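Long-range contacts in hemolysin-like protein containing CBS domains (Oenococcus oeni, PDB 3OCO), which is of uncharacterised function but comprises the paired CBS domains of a probable membrane protein, whose family may bind flavin adenine dinucleotide: residues 17-23 with 99-105; 26-32 with 128-132; 41-45 with 76-80; 53-58 with 69-73; 66-70 with 117-121. All blocks are in the same frame, centred on the assembly; numbering follows the deposited sequence.

How the interactions relate
By their first segments the contacts come in numerical order, but interactions 1 and 2 interleave along the chain, and 3, 4 and 5 lie within the loop closed by 2. Interactions 1 and 3 lie on opposite sides of the chain's centre, their centres about 33 Å apart. Interaction 4 pairs strands 55-60 and 66-72 of one CBS sheet, and interaction 3 packs the two helices attached to that hairpin. Interaction 2 adds strand 27-28 to the other sheet. Interaction 5, centred about 9 Å from interaction 4 and about 10 Å from interaction 2, joins the sheets into one paired-CBS unit. Interactions 1, 3 and 4 also touch the second subunit.

Interaction 1 (17-23 with 99-105); sequences MNDKVAS and PENMKVP
Lys103 and Asp19 run alongside each other in the same direction and end in a long salt bridge, Lys103 NZ to Asp19 OD1 3.4 Å, weak as a hydrogen bond. A water reinforces it by donating to OD1 and accepting from NZ. Bends at chi2 (68°) and chi4 lead the lysine chain along the backbone of residues 19-21, with CD against Val21 CG1 at 3.8 Å. Met17, a selenomethionine, instead lies crosswise over Val104, its SE 3.8 Å from Val104 CG1. Pro105 meets Asn18 in the same manner, CG to ND2 3.5 Å, and Phe10 of the second subunit packs on both. Val21 places CG1 3.2 Å from Asn101 O, against the type I turn of residues 99-102. Val104 N reaches Lys20 O at 2.9 Å, Ala22 N reaches Met102 O at 2.8 Å, and Ser23 N uses an in-plane lone pair of Glu100 O. Lys103 is an N-cap residue, so the contact ties the segment following helix 10-19 to the start of helix 104-113. Main-chain bonds thus fix the alignment, apolar contacts fill the buried side round Val104, and the water-bridged ion pair lies on the solvent-exposed side.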
# COMPACT_ATOMS: atom_id res chain seq x y z
N MSE A 17 -5.49 2.58 -19.75
CA MSE A 17 -5.37 3.48 -18.63
C MSE A 17 -4.61 4.74 -19.00
O MSE A 17 -4.80 5.79 -18.37
CB MSE A 17 -4.68 2.78 -17.47
CG MSE A 17 -4.99 3.41 -16.11
SE MSE A 17 -3.42 3.56 -14.99
CE MSE A 17 -4.28 3.13 -13.31
N ASN A 18 -3.75 4.65 -20.00
CA ASN A 18 -2.94 5.79 -20.41
C ASN A 18 -3.83 6.94 -20.87
O ASN A 18 -3.46 8.11 -20.78
CB ASN A 18 -1.96 5.40 -21.52
CG ASN A 18 -1.07 6.55 -21.94
OD1 ASN A 18 -1.15 7.04 -23.07
ND2 ASN A 18 -0.22 7.00 -21.02
N ASP A 19 -5.02 6.59 -21.33
CA ASP A 19 -5.91 7.56 -21.95
C ASP A 19 -7.04 7.99 -21.02
O ASP A 19 -7.76 8.94 -21.32
CB ASP A 19 -6.48 7.00 -23.26
CG ASP A 19 -6.58 8.06 -24.33
OD1 ASP A 19 -6.19 9.21 -24.08
OD2 ASP A 19 -7.06 7.73 -25.44
N LYS A 20 -7.18 7.29 -19.89
CA LYS A 20 -8.24 7.58 -18.93
C LYS A 20 -7.97 8.86 -18.15
O LYS A 20 -6.85 9.38 -18.15
CB LYS A 20 -8.41 6.41 -17.96
CG LYS A 20 -9.26 5.26 -18.49
CD LYS A 20 -8.90 3.95 -17.79
CE LYS A 20 -9.72 2.79 -18.34
NZ LYS A 20 -11.17 2.96 -18.03
N VAL A 21 -8.99 9.37 -17.48
CA VAL A 21 -8.82 10.55 -16.64
C VAL A 21 -9.15 10.28 -15.17
O VAL A 21 -9.67 9.23 -14.81
CB VAL A 21 -9.68 11.72 -17.13
CG1 VAL A 21 -9.27 12.12 -18.53
CG2 VAL A 21 -11.15 11.36 -17.07
N ALA A 22 -8.84 11.27 -14.34
CA ALA A 22 -9.03 11.16 -12.91
C ALA A 22 -10.39 10.56 -12.48
O ALA A 22 -10.45 9.71 -11.59
CB ALA A 22 -8.80 12.51 -12.25
N SER A 23 -11.47 11.00 -13.11
CA SER A 23 -12.82 10.57 -12.72
C SER A 23 -13.15 9.11 -13.04
O SER A 23 -14.13 8.57 -12.53
CB SER A 23 -13.88 11.51 -13.30
OG SER A 23 -13.81 11.58 -14.71
N PRO A 99 -7.99 18.23 -11.31
CA PRO A 99 -9.33 18.32 -11.91
C PRO A 99 -9.83 16.96 -12.41
O PRO A 99 -9.00 16.10 -12.73
CB PRO A 99 -9.13 19.26 -13.11
CG PRO A 99 -7.64 19.60 -13.16
CD PRO A 99 -6.94 18.63 -12.26
N GLU A 100 -11.14 16.78 -12.46
CA GLU A 100 -11.73 15.51 -12.92
C GLU A 100 -11.18 15.03 -14.25
O GLU A 100 -11.16 13.83 -14.53
CB GLU A 100 -13.25 15.63 -13.04
CG GLU A 100 -13.99 15.50 -11.75
CD GLU A 100 -15.37 16.11 -11.81
OE1 GLU A 100 -15.97 16.13 -12.91
OE2 GLU A 100 -15.85 16.58 -10.77
N ASN A 101 -10.75 15.96 -15.09
CA ASN A 101 -10.38 15.61 -16.45
C ASN A 101 -8.88 15.38 -16.67
O ASN A 101 -8.47 15.11 -17.79
CB ASN A 101 -10.94 16.63 -17.46
CG ASN A 101 -10.45 18.03 -17.18
OD1 ASN A 101 -9.30 18.37 -17.47
ND2 ASN A 101 -11.32 18.86 -16.61
N MSE A 102 -8.07 15.49 -15.63
CA MSE A 102 -6.64 15.23 -15.81
C MSE A 102 -6.41 13.78 -16.23
O MSE A 102 -6.99 12.86 -15.65
CB MSE A 102 -5.84 15.53 -14.54
CG MSE A 102 -4.46 16.11 -14.83
SE MSE A 102 -3.31 16.22 -13.26
CE MSE A 102 -2.07 17.59 -13.89
N LYS A 103 -5.57 13.58 -17.24
CA LYS A 103 -5.21 12.24 -17.67
C LYS A 103 -4.46 11.54 -16.55
O LYS A 103 -3.60 12.13 -15.91
CB LYS A 103 -4.36 12.29 -18.94
CG LYS A 103 -5.03 11.72 -20.19
CD LYS A 103 -6.19 12.58 -20.65
CE LYS A 103 -6.59 12.23 -22.09
NZ LYS A 103 -5.44 12.39 -23.04
N VAL A 104 -4.78 10.27 -16.34
CA VAL A 104 -4.22 9.51 -15.24
C VAL A 104 -2.71 9.68 -15.04
O VAL A 104 -2.28 10.03 -13.94
CB VAL A 104 -4.62 8.03 -15.34
CG1 VAL A 104 -3.91 7.23 -14.29
CG2 VAL A 104 -6.13 7.90 -15.19
N PRO A 105 -1.90 9.46 -16.08
CA PRO A 105 -0.45 9.60 -15.89
C PRO A 105 -0.05 11.00 -15.42
O PRO A 105 0.94 11.13 -14.68
CB PRO A 105 0.11 9.35 -17.29
CG PRO A 105 -0.93 8.53 -17.98
CD PRO A 105 -2.25 9.00 -17.44
O HOH W 1 -3.45 10.38 -24.42
O HOH W 2 -13.54 14.10 -16.47

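Interaction 2 (26-32 with 128-132); sequences MVDRTSM and TSGII
Short antiparallel strand pairing joins Val27 and Asp28 to Ile131 and Gly130, adding strand 27-28 to the edge of the sheet built from the second CBS sequence. Val27 and Ile131 form a hydrogen-bonded pair: Val27 N to Ile131 O is 2.9 Å and Ile131 N to Val27 O 3.0 Å. Gly130, which faces Asp28 as a non-hydrogen-bonded pair, also brings its CA to 3.0 Å from Val27 O, a close approach made possible by the lack of a side chain. Arg29 then binds two successive carbonyls. Its backbone N meets Ser129 O from above the carbonyl plane, at 2.8 Å, while its side chain, bent at chi3 (54°), curls round Thr128 O so that NH1 reaches it at 2.9 Å, the oxygen lying in the guanidinium plane. The two selenomethionines pack against the strand at separate places. Met26, extended beyond CG, lays SE 3.9 Å from Ser129 CB and packs CB against Ile132 CG1; Met32 crosses Ile131 obliquely, SE to CG2 3.5 Å. Ser129 and Gly130 both face Val121 in a classic beta bulge. Strand 128-132 lies between strand 27-28 and strand 119-122, with Met26 and Ile132 both touching Val121, and Ile131 touching Met118.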
# COMPACT_ATOMS: atom_id res chain seq x y z
N MSE A 26 -11.03 7.10 -9.79
CA MSE A 26 -11.04 7.55 -8.41
C MSE A 26 -12.06 6.81 -7.57
O MSE A 26 -13.03 6.23 -8.07
CB MSE A 26 -11.39 9.03 -8.37
CG MSE A 26 -12.80 9.25 -8.83
SE MSE A 26 -13.44 11.10 -8.92
CE MSE A 26 -15.30 10.55 -9.28
N VAL A 27 -11.83 6.86 -6.26
CA VAL A 27 -12.80 6.40 -5.30
C VAL A 27 -13.72 7.60 -5.13
O VAL A 27 -13.29 8.68 -4.74
CB VAL A 27 -12.10 6.01 -3.98
CG1 VAL A 27 -13.09 5.88 -2.82
CG2 VAL A 27 -11.32 4.70 -4.18
N ASP A 28 -15.00 7.42 -5.45
CA ASP A 28 -15.90 8.57 -5.52
C ASP A 28 -16.27 9.11 -4.14
O ASP A 28 -16.19 8.38 -3.14
CB ASP A 28 -17.15 8.23 -6.31
CG ASP A 28 -18.19 7.54 -5.49
OD1 ASP A 28 -18.10 6.30 -5.35
OD2 ASP A 28 -19.11 8.23 -5.00
N ARG A 29 -16.66 10.38 -4.10
CA ARG A 29 -16.88 11.07 -2.82
C ARG A 29 -17.77 10.27 -1.90
O ARG A 29 -17.56 10.28 -0.69
CB ARG A 29 -17.50 12.47 -3.05
CG ARG A 29 -17.70 13.28 -1.77
CD ARG A 29 -18.58 14.51 -2.00
NE ARG A 29 -19.85 14.14 -2.60
CZ ARG A 29 -20.08 14.19 -3.91
NH1 ARG A 29 -19.13 14.59 -4.73
NH2 ARG A 29 -21.26 13.82 -4.40
N THR A 30 -18.76 9.58 -2.45
CA THR A 30 -19.74 8.88 -1.62
C THR A 30 -19.18 7.62 -0.97
O THR A 30 -19.74 7.13 0.01
CB THR A 30 -21.03 8.54 -2.40
OG1 THR A 30 -22.09 8.28 -1.47
CG2 THR A 30 -20.83 7.31 -3.27
N SER A 31 -18.07 7.12 -1.50
CA SER A 31 -17.43 5.92 -0.95
C SER A 31 -16.25 6.21 -0.02
O SER A 31 -15.71 5.28 0.58
CB SER A 31 -16.97 4.99 -2.08
OG SER A 31 -18.09 4.56 -2.84
N MSE A 32 -15.85 7.48 0.11
CA MSE A 32 -14.69 7.86 0.93
C MSE A 32 -14.96 7.75 2.43
O MSE A 32 -16.06 8.03 2.88
CB MSE A 32 -14.30 9.32 0.71
CG MSE A 32 -13.77 9.73 -0.64
SE MSE A 32 -13.10 11.59 -0.46
CE MSE A 32 -14.62 12.45 0.41
N THR A 128 -15.38 18.13 -3.69
CA THR A 128 -14.61 16.87 -3.79
C THR A 128 -15.34 15.79 -4.59
O THR A 128 -16.38 15.29 -4.15
CB THR A 128 -14.37 16.26 -2.39
OG1 THR A 128 -13.56 17.15 -1.60
CG2 THR A 128 -13.69 14.90 -2.51
N SER A 129 -14.81 15.43 -5.76
CA SER A 129 -15.39 14.37 -6.59
C SER A 129 -14.97 12.97 -6.11
O SER A 129 -15.75 12.02 -6.19
CB SER A 129 -14.95 14.54 -8.04
OG SER A 129 -15.31 15.82 -8.51
N GLY A 130 -13.75 12.87 -5.61
CA GLY A 130 -13.23 11.64 -5.05
C GLY A 130 -11.72 11.74 -4.90
O GLY A 130 -11.14 12.83 -5.11
N ILE A 131 -11.07 10.62 -4.54
CA ILE A 131 -9.63 10.61 -4.34
C ILE A 131 -8.96 9.49 -5.12
O ILE A 131 -9.61 8.52 -5.54
CB ILE A 131 -9.25 10.44 -2.84
CG1 ILE A 131 -9.53 9.01 -2.35
CG2 ILE A 131 -9.95 11.45 -1.97
CD1 ILE A 131 -9.16 8.76 -0.88
N ILE A 132 -7.65 9.62 -5.29
CA ILE A 132 -6.84 8.58 -5.95
C ILE A 132 -5.55 8.33 -5.21
O ILE A 132 -4.87 9.27 -4.79
CB ILE A 132 -6.42 8.96 -7.38
CG1 ILE A 132 -7.63 9.03 -8.31
CG2 ILE A 132 -5.37 7.97 -7.88
CD1 ILE A 132 -7.35 9.80 -9.59

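Interaction 3 (41-45 with 76-80); sequences IADAL and IVRQA
Ile76 and Ile41 interlock most closely in this helix pair. Ile76 CG2, placed anti to its own backbone nitrogen (chi1 of -58° to CG1), pushes into the turn of the other helix to lie 3.3 Å from Leu45 N and 3.9 Å from Leu45 CB. Its CD1 reaches on to Ala44 CB, 3.8 Å away. Ile41 makes the reverse approach: its CG2 rests 3.5 Å from Ile76 O and close to Ala80 N, while its CD1 meets Gln79 CG crosswise at 3.8 Å. No hydrogen bond links the two segments; the grip is one of methyl groups against backbone and small side chains. These are helices 41-51 and 73-83 of the first CBS sequence, which connect through the hairpin of strands 55-60 and 66-72. The axes of segments 41-45 and 76-80 approach to 9.0 Å and their directions differ by 134°, closer to antiparallel than parallel. Ile91 touches both isoleucines, and Ile88 touches Ala44. Packing is looser beside Leu45, whose CD2 is 4.1 Å from Ala80 CB and whose CD1 only approaches Val77 CB at 4.5 Å. Leu45 and Ala80 are partly exposed, and on this side the second subunit comes in, with its Arg81 on Leu45 and its Leu49 on Val77.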
# COMPACT_ATOMS: atom_id res chain seq x y z
N ILE A 41 -6.30 11.53 17.84
CA ILE A 41 -5.63 10.38 17.30
C ILE A 41 -6.40 9.15 17.72
O ILE A 41 -6.64 8.26 16.91
CB ILE A 41 -4.22 10.29 17.82
CG1 ILE A 41 -3.44 11.53 17.40
CG2 ILE A 41 -3.55 9.02 17.31
CD1 ILE A 41 -2.80 11.40 16.05
N ALA A 42 -6.81 9.10 18.97
CA ALA A 42 -7.57 7.96 19.48
C ALA A 42 -8.78 7.66 18.63
O ALA A 42 -9.18 6.51 18.52
CB ALA A 42 -7.99 8.21 20.92
N ASP A 43 -9.37 8.70 18.04
CA ASP A 43 -10.52 8.54 17.15
C ASP A 43 -10.08 7.91 15.83
O ASP A 43 -10.70 6.96 15.35
CB ASP A 43 -11.16 9.89 16.84
CG ASP A 43 -11.95 10.44 18.02
OD1 ASP A 43 -12.76 9.69 18.59
OD2 ASP A 43 -11.76 11.64 18.34
N ALA A 44 -9.04 8.48 15.25
CA ALA A 44 -8.45 7.95 14.04
C ALA A 44 -8.06 6.46 14.20
O ALA A 44 -8.33 5.66 13.32
CB ALA A 44 -7.25 8.79 13.64
N LEU A 45 -7.44 6.11 15.33
CA LEU A 45 -7.02 4.73 15.58
C LEU A 45 -8.19 3.77 15.48
O LEU A 45 -8.11 2.77 14.78
CB LEU A 45 -6.38 4.58 16.96
CG LEU A 45 -6.01 3.10 17.26
CD1 LEU A 45 -5.03 2.59 16.22
CD2 LEU A 45 -5.45 2.89 18.68
N ILE A 76 -0.83 7.39 12.95
CA ILE A 76 -1.86 7.15 13.95
C ILE A 76 -1.45 6.11 15.01
O ILE A 76 -1.50 6.39 16.22
CB ILE A 76 -3.19 6.71 13.26
CG1 ILE A 76 -3.65 7.78 12.27
CG2 ILE A 76 -4.29 6.46 14.28
CD1 ILE A 76 -4.68 7.30 11.24
N VAL A 77 -1.03 4.91 14.59
CA VAL A 77 -0.76 3.91 15.62
C VAL A 77 0.46 4.30 16.44
O VAL A 77 0.50 4.05 17.65
CB VAL A 77 -0.70 2.41 15.12
CG1 VAL A 77 -1.20 2.27 13.71
CG2 VAL A 77 0.69 1.80 15.31
N ARG A 78 1.45 4.90 15.80
CA ARG A 78 2.61 5.38 16.52
C ARG A 78 2.28 6.45 17.55
O ARG A 78 2.72 6.38 18.70
CB ARG A 78 3.64 5.95 15.57
CG ARG A 78 4.75 6.63 16.34
CD ARG A 78 5.87 6.98 15.43
NE ARG A 78 5.37 7.74 14.30
CZ ARG A 78 6.13 8.26 13.34
NH1 ARG A 78 7.45 8.09 13.36
NH2 ARG A 78 5.55 8.93 12.35
N GLN A 79 1.51 7.46 17.15
CA GLN A 79 1.20 8.57 18.06
C GLN A 79 0.27 8.19 19.21
O GLN A 79 0.42 8.70 20.33
CB GLN A 79 0.67 9.78 17.30
CG GLN A 79 0.31 10.93 18.18
CD GLN A 79 1.50 11.53 18.88
OE1 GLN A 79 2.64 11.45 18.39
NE2 GLN A 79 1.25 12.14 20.04
N ALA A 80 -0.68 7.28 18.96
CA ALA A 80 -1.58 6.77 20.01
C ALA A 80 -0.84 6.21 21.22
O ALA A 80 -1.27 6.36 22.36
CB ALA A 80 -2.52 5.72 19.44

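Interaction 4 (53-58 with 69-73); sequences YSRFPV and GYAYN
Phe56 and Ala71 form a hydrogen-bonded pair of an antiparallel beta hairpin, strands 55-60 and 66-72 of a CBS domain. Phe56 N donates to Ala71 O at 2.9 Å and Ala71 N returns a bond to Phe56 O at 2.7 Å. A further rung, Val58 N to Gly69 O, is also 2.7 Å long and almost perfectly straight at the hydrogen (179°). Around this ladder the side chains divide between two faces. One carries Val58, Ala71 and Phe56, whose side chain touches Leu47 and Glu51 of helix 41-51. On the other face Arg55 and Tyr70 run alongside each other, Arg55 CD to Tyr70 CE1 3.7 Å, with guanidinium and ring planes 77° apart; the tyrosine carbon comes to the edge of the guanidinium. Both residues also touch Pro117, of the second CBS sequence. Farther out, Tyr72 is the N-cap residue of helix 73-83, and its OH is hydrogen-bonded to Gln52 NE2 of the second subunit. The strand end is held as Asn73 N donates to Ser54 O at 2.7 Å. Asn73 CG lies between its backbone N and carbonyl carbon (chi1 60°), which turns the amide onto Ser54, with ND2 only 3.0 Å from Ser54 CB.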
# COMPACT_ATOMS: atom_id res chain seq x y z
N TYR A 53 -8.30 1.00 5.84
CA TYR A 53 -7.60 1.85 4.87
C TYR A 53 -6.34 2.39 5.52
O TYR A 53 -6.31 2.66 6.70
CB TYR A 53 -8.49 3.01 4.38
CG TYR A 53 -9.84 2.58 3.85
CD1 TYR A 53 -9.96 2.04 2.59
CD2 TYR A 53 -10.99 2.73 4.62
CE1 TYR A 53 -11.20 1.65 2.10
CE2 TYR A 53 -12.23 2.34 4.14
CZ TYR A 53 -12.33 1.80 2.89
OH TYR A 53 -13.56 1.41 2.40
N SER A 54 -5.27 2.53 4.76
CA SER A 54 -4.04 2.99 5.38
C SER A 54 -3.91 4.51 5.35
O SER A 54 -3.10 5.09 6.08
CB SER A 54 -2.83 2.34 4.71
OG SER A 54 -2.78 2.68 3.35
N ARG A 55 -4.70 5.15 4.50
CA ARG A 55 -4.70 6.61 4.41
C ARG A 55 -6.09 7.20 4.42
O ARG A 55 -6.95 6.79 3.63
CB ARG A 55 -3.98 7.07 3.15
CG ARG A 55 -2.57 6.57 3.08
CD ARG A 55 -1.87 7.17 1.90
NE ARG A 55 -0.49 6.74 1.84
CZ ARG A 55 -0.04 5.83 0.98
NH1 ARG A 55 -0.90 5.27 0.13
NH2 ARG A 55 1.25 5.51 0.98
N PHE A 56 -6.31 8.16 5.31
CA PHE A 56 -7.60 8.82 5.43
C PHE A 56 -7.48 10.29 5.11
O PHE A 56 -6.73 11.02 5.76
CB PHE A 56 -8.14 8.71 6.85
CG PHE A 56 -8.63 7.34 7.21
CD1 PHE A 56 -9.92 6.95 6.90
CD2 PHE A 56 -7.80 6.44 7.87
CE1 PHE A 56 -10.38 5.67 7.24
CE2 PHE A 56 -8.25 5.17 8.21
CZ PHE A 56 -9.55 4.79 7.89
N PRO A 57 -8.23 10.74 4.09
CA PRO A 57 -8.41 12.16 3.84
C PRO A 57 -8.88 12.85 5.11
O PRO A 57 -9.76 12.32 5.83
CB PRO A 57 -9.54 12.18 2.81
CG PRO A 57 -9.48 10.84 2.16
CD PRO A 57 -9.09 9.90 3.24
N VAL A 58 -8.25 13.98 5.42
CA VAL A 58 -8.62 14.81 6.56
C VAL A 58 -9.49 16.00 6.10
O VAL A 58 -9.07 16.76 5.24
CB VAL A 58 -7.37 15.35 7.27
CG1 VAL A 58 -7.74 16.39 8.32
CG2 VAL A 58 -6.56 14.21 7.89
N GLY A 69 -5.78 17.52 3.73
CA GLY A 69 -4.62 16.63 3.72
C GLY A 69 -4.99 15.18 3.99
O GLY A 69 -6.16 14.82 3.85
N TYR A 70 -4.02 14.35 4.37
CA TYR A 70 -4.35 12.98 4.76
C TYR A 70 -3.67 12.57 6.03
O TYR A 70 -2.63 13.15 6.40
CB TYR A 70 -4.03 11.97 3.66
CG TYR A 70 -2.58 11.57 3.56
CD1 TYR A 70 -2.12 10.35 4.08
CD2 TYR A 70 -1.66 12.39 2.93
CE1 TYR A 70 -0.77 9.99 3.98
CE2 TYR A 70 -0.32 12.04 2.82
CZ TYR A 70 0.12 10.84 3.34
OH TYR A 70 1.45 10.52 3.22
N ALA A 71 -4.27 11.59 6.72
CA ALA A 71 -3.64 10.92 7.87
C ALA A 71 -3.22 9.46 7.57
O ALA A 71 -4.00 8.67 7.03
CB ALA A 71 -4.54 10.98 9.08
N TYR A 72 -1.99 9.14 7.93
CA TYR A 72 -1.35 7.87 7.60
C TYR A 72 -1.48 6.87 8.76
O TYR A 72 -1.15 7.20 9.90
CB TYR A 72 0.11 8.18 7.26
CG TYR A 72 1.01 7.03 6.82
CD1 TYR A 72 0.52 5.92 6.16
CD2 TYR A 72 2.38 7.12 7.03
CE1 TYR A 72 1.38 4.87 5.75
CE2 TYR A 72 3.24 6.11 6.62
CZ TYR A 72 2.74 4.99 5.99
OH TYR A 72 3.63 4.00 5.61
N ASN A 73 -1.98 5.66 8.50
CA ASN A 73 -2.16 4.66 9.57
C ASN A 73 -0.94 4.50 10.50
O ASN A 73 -1.08 4.56 11.73
CB ASN A 73 -2.67 3.30 9.05
CG ASN A 73 -1.73 2.61 8.02
OD1 ASN A 73 -0.64 3.09 7.70
ND2 ASN A 73 -2.17 1.47 7.51

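Interaction 5 (66-70 with 117-121); sequences KIIGY and PMAIV
Pro117 and Tyr70 open this apolar contact, which has no hydrogen bond between its segments. The proline ring lies nearly perpendicular to the tyrosine side chain, against its outer end: Pro117 CG is 3.2 Å from Tyr70 OH, and Pro117 CD is 3.5 Å from Tyr70 CE2. Next comes Met118, a selenomethionine whose methyl reaches the backbone of strand 66-72. Its CG is anti to the backbone nitrogen (chi1 178°), carrying the chain out towards that strand, and a turn at chi3 (89°) brings the methyl against it. Met118 CE lies 3.4 Å from Gly69 O and equally near Tyr70 CB, with Ile67 CG2 at 4.1 Å on a crosswise approach. This side chain is poorly ordered, so the exact place of its end is less certain. Two residues on, Ile120 completes the row: its CG1 meets Ile67 CG2 at 3.8 Å, the two side chains crossing at a slant. Residues 67-70 and 117-120 run nearly antiparallel, 170° apart. Tyr70 CA and Met118 CA are 7.6 Å apart, so contact is made by side chains reaching across, Met118 touching backbone as well at Gly69 O. Such apposition of paired CBS sheets is the core of a Bateman module. Strand 55-60 flanks the contact through Pro57 on Met118, strand 128-132 through Thr128 on Ile67, and Ile95 touches both Met118 and Ile120.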
# COMPACT_ATOMS: atom_id res chain seq x y z
N LYS A 66 -14.12 19.89 1.91
CA LYS A 66 -12.94 20.61 2.40
C LYS A 66 -11.79 19.67 2.88
O LYS A 66 -11.41 19.70 4.07
CB LYS A 66 -13.36 21.54 3.54
CG LYS A 66 -14.26 22.71 3.12
CD LYS A 66 -14.67 23.52 4.34
CE LYS A 66 -15.67 24.63 4.01
NZ LYS A 66 -16.31 25.19 5.26
N ILE A 67 -11.26 18.85 1.97
CA ILE A 67 -10.10 18.00 2.31
C ILE A 67 -8.81 18.82 2.37
O ILE A 67 -8.38 19.37 1.36
CB ILE A 67 -9.87 16.87 1.26
CG1 ILE A 67 -11.11 15.99 1.10
CG2 ILE A 67 -8.65 16.04 1.66
CD1 ILE A 67 -11.81 15.72 2.38
N ILE A 68 -8.19 18.88 3.53
CA ILE A 68 -6.96 19.67 3.67
C ILE A 68 -5.66 18.84 3.66
O ILE A 68 -4.56 19.40 3.57
CB ILE A 68 -7.02 20.52 4.95
CG1 ILE A 68 -7.79 19.77 6.04
CG2 ILE A 68 -7.75 21.83 4.69
CD1 ILE A 68 -7.60 20.35 7.42
N GLY A 69 -5.78 17.52 3.73
CA GLY A 69 -4.62 16.63 3.72
C GLY A 69 -4.99 15.18 3.99
O GLY A 69 -6.16 14.82 3.85
N TYR A 70 -4.02 14.35 4.37
CA TYR A 70 -4.35 12.98 4.76
C TYR A 70 -3.67 12.57 6.03
O TYR A 70 -2.63 13.15 6.40
CB TYR A 70 -4.03 11.97 3.66
CG TYR A 70 -2.58 11.57 3.56
CD1 TYR A 70 -2.12 10.35 4.08
CD2 TYR A 70 -1.66 12.39 2.93
CE1 TYR A 70 -0.77 9.99 3.98
CE2 TYR A 70 -0.32 12.04 2.82
CZ TYR A 70 0.12 10.84 3.34
OH TYR A 70 1.45 10.52 3.22
N PRO A 117 1.15 10.80 -1.67
CA PRO A 117 0.59 9.54 -2.14
C PRO A 117 -0.92 9.67 -2.34
O PRO A 117 -1.63 8.70 -2.60
CB PRO A 117 0.88 8.58 -0.97
CG PRO A 117 1.28 9.48 0.22
CD PRO A 117 1.09 10.91 -0.21
N MSE A 118 -1.43 10.89 -2.21
CA MSE A 118 -2.85 11.10 -2.41
C MSE A 118 -3.16 12.31 -3.27
O MSE A 118 -2.66 13.41 -3.03
CB MSE A 118 -3.60 11.18 -1.09
CG MSE A 118 -5.09 11.45 -1.29
SE MSE A 118 -6.18 11.10 0.26
CE MSE A 118 -6.12 12.82 1.16
N ALA A 119 -3.97 12.08 -4.29
CA ALA A 119 -4.50 13.16 -5.10
C ALA A 119 -5.97 13.28 -4.78
O ALA A 119 -6.67 12.28 -4.64
CB ALA A 119 -4.31 12.85 -6.55
N ILE A 120 -6.45 14.52 -4.64
CA ILE A 120 -7.86 14.74 -4.42
C ILE A 120 -8.46 15.26 -5.72
O ILE A 120 -7.99 16.27 -6.26
CB ILE A 120 -8.13 15.76 -3.27
CG1 ILE A 120 -7.78 15.16 -1.91
CG2 ILE A 120 -9.58 16.11 -3.21
CD1 ILE A 120 -6.37 14.71 -1.76
N VAL A 121 -9.46 14.55 -6.23
CA VAL A 121 -10.11 14.94 -7.48
C VAL A 121 -11.22 15.98 -7.20
O VAL A 121 -12.17 15.69 -6.46
CB VAL A 121 -10.69 13.73 -8.24
CG1 VAL A 121 -11.13 14.14 -9.64
CG2 VAL A 121 -9.67 12.61 -8.34